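Local coordinates for 3-oxoacyl-(Acyl-carrier protein) synthase (Burkholderia xenovorans, PDB 4EFI), which probably acts as a thiolase-fold condensing enzyme that joins acyl units to make 3-oxoacyl-(acyl-carrier-protein), at residues Ile306-Leu309 against Ile310-Glu313; Phe232-Gly235 against Gly236-Phe239; Gly138-Leu141 against Ile142-Ala146. All coordinates share one frame; numbering follows the deposited sequence.

All three contacts are local, between side chains and peptide groups a helical turn apart, but they sample different parts of their helices. Contact 1 is the core one: six of its eight residues are buried in the last turns of helix 305-313, and it combines leucine packing with threonine hydroxyls bonded to neighbours. Contact 2 lies at the surface, where strand 232-233 turns into helix 235-257, and relies on a charged cap with a salt bridge and a water. Contact 3 is partly buried and ends helix 130-143 with a Schellman turn, using a hydroxyl and returning N-H groups. Contacts 1 and 3 share a neighbourhood, since both helices touch strands 17-26 and 176-184.

Contact 1. Residues Ile306-Leu309 against Ile310-Glu313; sequences IPLL and ITTE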
ATOM      1  N   ILE A 306       0.890  -1.184   3.569  1.00 12.77           N
ATOM      2  CA  ILE A 306       0.888  -2.530   4.134  1.00 12.37           C
ATOM      3  C   ILE A 306       2.260  -3.222   4.071  1.00 12.12           C
ATOM      4  O   ILE A 306       2.745  -3.730   5.071  1.00 12.97           O
ATOM      5  CB  ILE A 306      -0.251  -3.395   3.533  1.00 13.07           C
ATOM      6  CG1 ILE A 306      -1.607  -2.843   3.981  1.00 14.39           C
ATOM      7  CG2 ILE A 306      -0.070  -4.846   3.949  1.00 12.76           C
ATOM      8  CD1 ILE A 306      -2.806  -3.470   3.287  1.00 14.21           C
ATOM      9  N   PRO A 307       2.916  -3.252   2.896  1.00 11.47           N
ATOM     10  CA  PRO A 307       4.245  -3.880   2.901  1.00 12.40           C
ATOM     11  C   PRO A 307       5.250  -3.145   3.808  1.00 12.50           C
ATOM     12  O   PRO A 307       6.098  -3.782   4.434  1.00 12.38           O
ATOM     13  CB  PRO A 307       4.668  -3.866   1.420  1.00 12.97           C
ATOM     14  CG  PRO A 307       3.779  -2.866   0.758  1.00 11.66           C
ATOM     15  CD  PRO A 307       2.472  -2.929   1.538  1.00 11.21           C
ATOM     16  N   LEU A 308       5.129  -1.826   3.929  1.00 11.34           N
ATOM     17  CA  LEU A 308       6.006  -1.072   4.835  1.00 11.56           C
ATOM     18  C   LEU A 308       5.720  -1.481   6.281  1.00 12.60           C
ATOM     19  O   LEU A 308       6.643  -1.689   7.087  1.00 13.16           O
ATOM     20  CB  LEU A 308       5.832   0.440   4.632  1.00 12.27           C
ATOM     21  CG  LEU A 308       6.738   1.326   5.500  1.00 12.89           C
ATOM     22  CD1 LEU A 308       8.204   1.124   5.196  1.00 12.92           C
ATOM     23  CD2 LEU A 308       6.318   2.782   5.306  1.00 12.66           C
ATOM     24  N   LEU A 309       4.456  -1.697   6.597  1.00 13.21           N
ATOM     25  CA  LEU A 309       4.054  -2.157   7.915  1.00 13.24           C
ATOM     26  C   LEU A 309       4.673  -3.539   8.194  1.00 13.82           C
ATOM     27  O   LEU A 309       5.174  -3.800   9.299  1.00 15.47           O
ATOM     28  CB  LEU A 309       2.528  -2.197   7.992  1.00 15.26           C
ATOM     29  CG  LEU A 309       1.861  -2.275   9.347  1.00 17.34           C
ATOM     30  CD1 LEU A 309       2.142  -1.042  10.152  1.00 13.80           C
ATOM     31  CD2 LEU A 309       0.378  -2.437   9.094  1.00 17.56           C
ATOM     32  N   ILE A 310       4.647  -4.433   7.205  1.00 13.00           N
ATOM     33  CA  ILE A 310       5.260  -5.748   7.367  1.00 13.47           C
ATOM     34  C   ILE A 310       6.735  -5.593   7.695  1.00 13.63           C
ATOM     35  O   ILE A 310       7.235  -6.213   8.624  1.00 15.18           O
ATOM     36  CB  ILE A 310       5.091  -6.613   6.100  1.00 14.83           C
ATOM     37  CG1 ILE A 310       3.616  -6.916   5.881  1.00 15.56           C
ATOM     38  CG2 ILE A 310       5.924  -7.901   6.179  1.00 15.97           C
ATOM     39  CD1 ILE A 310       3.288  -7.557   4.562  1.00 17.16           C
ATOM     40  N   THR A 311       7.463  -4.790   6.923  1.00 13.06           N
ATOM     41  CA  THR A 311       8.911  -4.737   7.125  1.00 13.35           C
ATOM     42  C   THR A 311       9.311  -4.035   8.413  1.00 14.21           C
ATOM     43  O   THR A 311      10.260  -4.464   9.075  1.00 15.78           O
ATOM     44  CB  THR A 311       9.693  -4.171   5.909  1.00 13.68           C
ATOM     45  OG1 THR A 311       9.393  -2.782   5.708  1.00 12.76           O
ATOM     46  CG2 THR A 311       9.372  -4.939   4.654  1.00 13.13           C
ATOM     47  N   THR A 312       8.622  -2.970   8.795  1.00 13.46           N
ATOM     48  CA  THR A 312       9.008  -2.236   9.987  1.00 13.96           C
ATOM     49  C   THR A 312       8.486  -2.874  11.273  1.00 14.11           C
ATOM     50  O   THR A 312       9.111  -2.702  12.329  1.00 16.63           O
ATOM     51  CB  THR A 312       8.588  -0.743   9.962  1.00 15.04           C
ATOM     52  OG1 THR A 312       7.171  -0.622  10.079  1.00 15.73           O
ATOM     53  CG2 THR A 312       9.056  -0.049   8.719  1.00 14.44           C
ATOM     54  N   GLU A 313       7.368  -3.605  11.216  1.00 14.33           N
ATOM     55  CA  GLU A 313       6.752  -4.120  12.446  1.00 14.99           C
ATOM     56  C   GLU A 313       6.892  -5.624  12.632  1.00 14.92           C
ATOM     57  O   GLU A 313       6.869  -6.089  13.781  1.00 17.57           O
ATOM     58  CB  GLU A 313       5.265  -3.738  12.524  1.00 15.71           C
ATOM     59  CG  GLU A 313       4.968  -2.250  12.393  1.00 16.99           C
ATOM     60  CD  GLU A 313       5.827  -1.383  13.274  1.00 17.55           C
ATOM     61  OE1 GLU A 313       5.692  -1.489  14.514  1.00 20.01           O
ATOM     62  OE2 GLU A 313       6.622  -0.562  12.757  1.00 19.16           O
TER
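With chi1 of -178°, L308 holds its CG trans to its own backbone N and carries CD1 forward along the helix to T312, whose CG2 is in turn trans to its carbonyl carbon. The resulting methyl contact, L308 CD1 to T312 CG2, measures 3.8 Å, and the two side chains run obliquely past each other. One position on, L309 repeats the pattern with a polar residue: its CD1 lies 3.8 Å from E313 CG, so the leucine touches the aliphatic part of the glutamate and not its carboxylate. That carboxylate folds back, the chain bending at chi2, until OE2 accepts from T312 OG1 at 2.7 Å through the lone pair facing away from its other oxygen. T312 OG1 is also hydrogen-bonded to N294, which fixes the hydroxyl from a second direction.

T311 behaves differently. Its OG1 has S24 and T351 as hydrogen-bond partners, T351 being the stronger, and the 3.3 Å approach of OG1 to L308 O remains uncertain. The backbone is regular i to i+4: T312 N donates to L308 O at 2.9 Å with an N-H...O angle of 164°, whereas E313 N to L309 O, also 2.9 Å, bends to 144° at the last residue of the helix.

P307, L308 and T311 pack on strand 17-26, and T311 and T312 reach strand 349-353. Helix 305-313 thus lies with its side chains against the six-stranded sheet, consistent with a helix of the central layer in the αβαβα thiolase fold.

Contact 2. Residues Phe232-Gly235 against Gly236-Phe239; sequences FMDG and GEIF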
ATOM      1  N   PHE A 232      -7.266  15.902  -3.840  1.00 15.10           N
ATOM      2  CA  PHE A 232      -8.463  16.279  -3.098  1.00 14.92           C
ATOM      3  C   PHE A 232      -9.021  15.071  -2.360  1.00 14.58           C
ATOM      4  O   PHE A 232      -9.143  13.997  -2.918  1.00 15.46           O
ATOM      5  CB  PHE A 232      -9.534  16.826  -4.055  1.00 16.04           C
ATOM      6  CG  PHE A 232     -10.862  17.056  -3.392  1.00 16.81           C
ATOM      7  CD1 PHE A 232     -11.115  18.246  -2.722  1.00 17.43           C
ATOM      8  CD2 PHE A 232     -11.846  16.073  -3.403  1.00 16.33           C
ATOM      9  CE1 PHE A 232     -12.301  18.461  -2.098  1.00 17.93           C
ATOM     10  CE2 PHE A 232     -13.048  16.288  -2.771  1.00 20.30           C
ATOM     11  CZ  PHE A 232     -13.280  17.485  -2.119  1.00 20.90           C
ATOM     12  N   MET A 233      -9.356  15.270  -1.095  1.00 15.65           N
ATOM     13  CA  MET A 233     -10.013  14.244  -0.301  1.00 18.34           C
ATOM     14  C   MET A 233     -11.198  14.818   0.437  1.00 18.65           C
ATOM     15  O   MET A 233     -11.070  15.822   1.148  1.00 20.46           O
ATOM     16  CB  MET A 233      -9.056  13.674   0.746  1.00 21.81           C
ATOM     17  CG  MET A 233      -7.763  13.209   0.193  1.00 22.46           C
ATOM     18  SD  MET A 233      -6.682  12.538   1.492  1.00 27.55           S
ATOM     19  CE  MET A 233      -7.609  11.090   2.007  1.00 33.55           C
ATOM     20  N   ASP A 234     -12.355  14.183   0.292  1.00 17.62           N
ATOM     21  CA  ASP A 234     -13.524  14.519   1.100  1.00 18.89           C
ATOM     22  C   ASP A 234     -13.494  13.617   2.326  1.00 20.86           C
ATOM     23  O   ASP A 234     -13.943  12.472   2.281  1.00 18.92           O
ATOM     24  CB  ASP A 234     -14.827  14.306   0.302  1.00 19.03           C
ATOM     25  CG  ASP A 234     -16.059  14.810   1.032  1.00 20.89           C
ATOM     26  OD1 ASP A 234     -16.104  14.675   2.264  1.00 22.72           O
ATOM     27  OD2 ASP A 234     -16.975  15.342   0.364  1.00 23.70           O
ATOM     28  N   GLY A 235     -12.979  14.142   3.434  1.00 22.76           N
ATOM     29  CA  GLY A 235     -12.716  13.314   4.604  1.00 22.10           C
ATOM     30  C   GLY A 235     -13.943  12.656   5.203  1.00 20.07           C
ATOM     31  O   GLY A 235     -13.891  11.504   5.618  1.00 21.17           O
ATOM     32  N   GLY A 236     -15.043  13.396   5.245  1.00 22.04           N
ATOM     33  CA  GLY A 236     -16.284  12.886   5.799  1.00 25.74           C
ATOM     34  C   GLY A 236     -16.841  11.739   4.980  1.00 24.37           C
ATOM     35  O   GLY A 236     -17.286  10.721   5.528  1.00 24.96           O
ATOM     36  N   GLU A 237     -16.798  11.881   3.656  1.00 21.67           N
ATOM     37  CA  GLU A 237     -17.280  10.821   2.778  1.00 21.53           C
ATOM     38  C   GLU A 237     -16.375   9.598   2.886  1.00 19.75           C
ATOM     39  O   GLU A 237     -16.871   8.485   2.981  1.00 20.53           O
ATOM     40  CB  GLU A 237     -17.351  11.302   1.325  1.00 22.90           C
ATOM     41  CG  GLU A 237     -18.428  12.336   1.046  1.00 25.29           C
ATOM     42  CD  GLU A 237     -19.839  11.775   1.083  1.00 34.78           C
ATOM     43  OE1 GLU A 237     -20.019  10.571   0.819  1.00 34.37           O
ATOM     44  OE2 GLU A 237     -20.776  12.552   1.372  1.00 42.67           O
ATOM     45  N   ILE A 238     -15.061   9.797   2.900  1.00 18.48           N
ATOM     46  CA  ILE A 238     -14.148   8.664   3.000  1.00 17.45           C
ATOM     47  C   ILE A 238     -14.332   7.937   4.340  1.00 19.36           C
ATOM     48  O   ILE A 238     -14.336   6.703   4.378  1.00 20.59           O
ATOM     49  CB  ILE A 238     -12.700   9.119   2.816  1.00 17.87           C
ATOM     50  CG1 ILE A 238     -12.493   9.637   1.393  1.00 18.88           C
ATOM     51  CG2 ILE A 238     -11.739   7.971   3.096  1.00 19.69           C
ATOM     52  CD1 ILE A 238     -11.307  10.542   1.242  1.00 20.40           C
ATOM     53  N   PHE A 239     -14.476   8.687   5.432  1.00 19.69           N
ATOM     54  CA  PHE A 239     -14.668   8.066   6.742  1.00 21.54           C
ATOM     55  C   PHE A 239     -15.919   7.190   6.759  1.00 21.47           C
ATOM     56  O   PHE A 239     -15.887   6.057   7.225  1.00 22.49           O
ATOM     57  CB  PHE A 239     -14.737   9.128   7.844  1.00 24.87           C
ATOM     58  CG  PHE A 239     -14.913   8.549   9.233  1.00 26.81           C
ATOM     59  CD1 PHE A 239     -13.810   8.175   9.993  1.00 28.96           C
ATOM     60  CD2 PHE A 239     -16.175   8.374   9.765  1.00 28.87           C
ATOM     61  CE1 PHE A 239     -13.971   7.638  11.265  1.00 31.64           C
ATOM     62  CE2 PHE A 239     -16.342   7.838  11.028  1.00 33.35           C
ATOM     63  CZ  PHE A 239     -15.242   7.468  11.777  1.00 33.64           C
TER
HETATM   64  O   HOH W   1     -19.555  15.675   0.864  1.00 37.88           O
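D234 OD2, which lies against E237 CG at 3.4 Å, is gripped by two groups: water 1 donates to it at 2.6 Å, and R222 NH1 forms a salt bridge. The other oxygen of the same carboxylate makes this an N-cap, for OD1 accepts from E237 N at 3.2 Å in the turn that opens helix 235-257. That bond is straight at the hydrogen (167°), but the N-H meets OD1 from above the carboxylate plane, 56° out of it. The geometry follows from chi1 of -173°, which sets CG trans to the backbone N of D234 and swings the carboxylate over the first turn.

A capping box would also require E237 to return a bond to D234 N. It does not: the nearer glutamate oxygen, OE1, stands 8.5 Å from D234 N, the bend at chi2 having carried its carboxylate clear of the cap. The two carboxylates are nearly perpendicular, and between their like charges water 1 donates strongly to D234 OD2 and only weakly to E237 OE2. R222 probably offsets some of that negative charge, and the early helix N-H groups should help to stabilise it.

Backbone pairing begins at once behind the cap, with I238 N on D234 O and F239 N on G235 O. Upstream, F232 and D234 are bonded through their backbones to I206 and N204, tying the helix start to the two-stranded antiparallel sheet of 205-206 and 232-233. The apolar side of the turn is closed over L205, touched by both M233 and I238; there M233, its chain bent at chi3, crosses I238 at about a right angle and sets CE 3.8 Å from I238 CD1.

Contact 3. Residues Gly138-Leu141 against Ile142-Ala146; sequences GMNL and IQTGA
N140 O takes two bonds from one residue, T144: its N at 3.0 Å and its OG1 also at 3.0 Å, arriving from opposite faces of the carbonyl plane. The hydroxyl can do this because chi1 of T144 (67°) places OG1 between its own backbone N and carbonyl carbon, turned back toward the preceding turn. The same rotation leaves T144 CG2 beside the N140 amide, 3.8 Å from ND2, where the two side chains pass at a slant.

Next along the chain, L141 O accepts from A146 N at 2.9 Å, with a fairly bent N-H...O angle of 131°. G145 N turns back to I142 O at 3.1 Å. With phi of 77° at G145, these bonds define a Schellman motif, and they carry A146 CB round to L141 CD2, a loose apolar touch at 4.2 Å.

Beyond this first shell, water 2 joins the two amide side chains, donating to Q143 OE1 at 2.7 Å and to N140 OD1 at 3.3 Å. Q143 OE1 is positioned chiefly by Q15 N, at the end of strand 10-15. On the buried side, M139 and I142 pack on strands 17-26 and 176-184, and M139 reaches strand 10-15 as well. Contact with both large sheets is consistent with helix 130-143 belonging to the central layer of the thiolase fold.

Chemically, the helix end supplies its own donors to its last carbonyls: T144 N and OG1 serve N140, A146 N serves L141 and G145 N serves I142, so the chain can leave the helix with these three acceptors satisfied from within.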
ATOM      1  N   GLY A 138      -0.356 -11.620  -8.579  1.00 11.53           N
ATOM      2  CA  GLY A 138       0.898 -12.339  -8.673  1.00 12.29           C
ATOM      3  C   GLY A 138       0.793 -13.816  -8.361  1.00 12.29           C
ATOM      4  O   GLY A 138       1.372 -14.671  -9.037  1.00 12.95           O
ATOM      5  N   MET A 139       0.028 -14.144  -7.321  1.00 11.42           N
ATOM      6  CA  MET A 139      -0.161 -15.538  -6.957  1.00 12.89           C
ATOM      7  C   MET A 139      -0.983 -16.279  -8.007  1.00 12.56           C
ATOM      8  O   MET A 139      -0.736 -17.449  -8.282  1.00 14.07           O
ATOM      9  CB  MET A 139      -0.779 -15.685  -5.559  1.00 13.21           C
ATOM     10  CG  MET A 139       0.159 -15.215  -4.475  1.00 13.17           C
ATOM     11  SD  MET A 139      -0.355 -15.739  -2.826  1.00 14.78           S
ATOM     12  CE  MET A 139       1.147 -15.396  -1.924  1.00 16.28           C
ATOM     13  N   ASN A 140      -1.947 -15.594  -8.628  1.00 13.14           N
ATOM     14  CA  ASN A 140      -2.694 -16.174  -9.731  1.00 15.29           C
ATOM     15  C   ASN A 140      -1.757 -16.484 -10.914  1.00 13.12           C
ATOM     16  O   ASN A 140      -1.872 -17.577 -11.500  1.00 15.79           O
ATOM     17  CB  ASN A 140      -3.820 -15.222 -10.156  1.00 15.98           C
ATOM     18  CG  ASN A 140      -4.627 -15.759 -11.313  1.00 16.44           C
ATOM     19  OD1 ASN A 140      -5.676 -16.354 -11.132  1.00 22.70           O
ATOM     20  ND2 ASN A 140      -4.173 -15.511 -12.490  1.00 17.49           N
ATOM     21  N   LEU A 141      -0.824 -15.595 -11.220  1.00 14.36           N
ATOM     22  CA  LEU A 141       0.128 -15.852 -12.311  1.00 15.19           C
ATOM     23  C   LEU A 141       0.932 -17.136 -12.030  1.00 15.03           C
ATOM     24  O   LEU A 141       1.166 -17.949 -12.922  1.00 16.17           O
ATOM     25  CB  LEU A 141       1.100 -14.683 -12.481  1.00 17.23           C
ATOM     26  CG  LEU A 141       0.607 -13.321 -13.015  1.00 21.06           C
ATOM     27  CD1 LEU A 141       1.748 -12.317 -13.081  1.00 24.57           C
ATOM     28  CD2 LEU A 141      -0.024 -13.506 -14.371  1.00 25.69           C
ATOM     29  N   ILE A 142       1.350 -17.324 -10.789  1.00 13.26           N
ATOM     30  CA  ILE A 142       2.138 -18.482 -10.424  1.00 13.59           C
ATOM     31  C   ILE A 142       1.273 -19.736 -10.439  1.00 16.15           C
ATOM     32  O   ILE A 142       1.659 -20.752 -11.016  1.00 16.54           O
ATOM     33  CB  ILE A 142       2.800 -18.246  -9.062  1.00 12.84           C
ATOM     34  CG1 ILE A 142       3.898 -17.205  -9.230  1.00 13.09           C
ATOM     35  CG2 ILE A 142       3.371 -19.561  -8.490  1.00 14.87           C
ATOM     36  CD1 ILE A 142       4.419 -16.639  -7.919  1.00 14.96           C
ATOM     37  N   GLN A 143       0.087 -19.682  -9.855  1.00 13.52           N
ATOM     38  CA  GLN A 143      -0.790 -20.847  -9.840  1.00 15.96           C
ATOM     39  C   GLN A 143      -1.135 -21.360 -11.244  1.00 16.77           C
ATOM     40  O   GLN A 143      -1.257 -22.583 -11.431  1.00 20.73           O
ATOM     41  CB  GLN A 143      -2.068 -20.531  -9.053  1.00 15.40           C
ATOM     42  CG  GLN A 143      -3.016 -21.712  -8.941  1.00 18.40           C
ATOM     43  CD  GLN A 143      -4.211 -21.442  -8.045  1.00 19.63           C
ATOM     44  OE1 GLN A 143      -4.395 -20.340  -7.547  1.00 20.56           O
ATOM     45  NE2 GLN A 143      -5.038 -22.459  -7.854  1.00 22.17           N
ATOM     46  N   THR A 144      -1.319 -20.427 -12.184  1.00 16.40           N
ATOM     47  CA  THR A 144      -1.751 -20.721 -13.566  1.00 18.88           C
ATOM     48  C   THR A 144      -0.581 -21.048 -14.481  1.00 23.01           C
ATOM     49  O   THR A 144      -0.766 -21.279 -15.695  1.00 24.83           O
ATOM     50  CB  THR A 144      -2.600 -19.554 -14.218  1.00 17.74           C
ATOM     51  OG1 THR A 144      -1.804 -18.369 -14.432  1.00 21.70           O
ATOM     52  CG2 THR A 144      -3.710 -19.193 -13.367  1.00 26.45           C
ATOM     53  N   GLY A 145       0.626 -21.063 -13.912  1.00 19.39           N
ATOM     54  CA  GLY A 145       1.816 -21.451 -14.651  1.00 21.34           C
ATOM     55  C   GLY A 145       2.353 -20.387 -15.588  1.00 19.19           C
ATOM     56  O   GLY A 145       3.142 -20.690 -16.482  1.00 22.43           O
ATOM     57  N   ALA A 146       1.889 -19.152 -15.445  1.00 17.35           N
ATOM     58  CA  ALA A 146       2.433 -18.056 -16.238  1.00 17.02           C
ATOM     59  C   ALA A 146       3.793 -17.594 -15.677  1.00 16.46           C
ATOM     60  O   ALA A 146       4.551 -16.881 -16.351  1.00 19.24           O
ATOM     61  CB  ALA A 146       1.447 -16.882 -16.303  1.00 18.59           C
TER
HETATM   62  O   HOH W   2      -6.014 -18.755  -8.955  1.00 27.55           O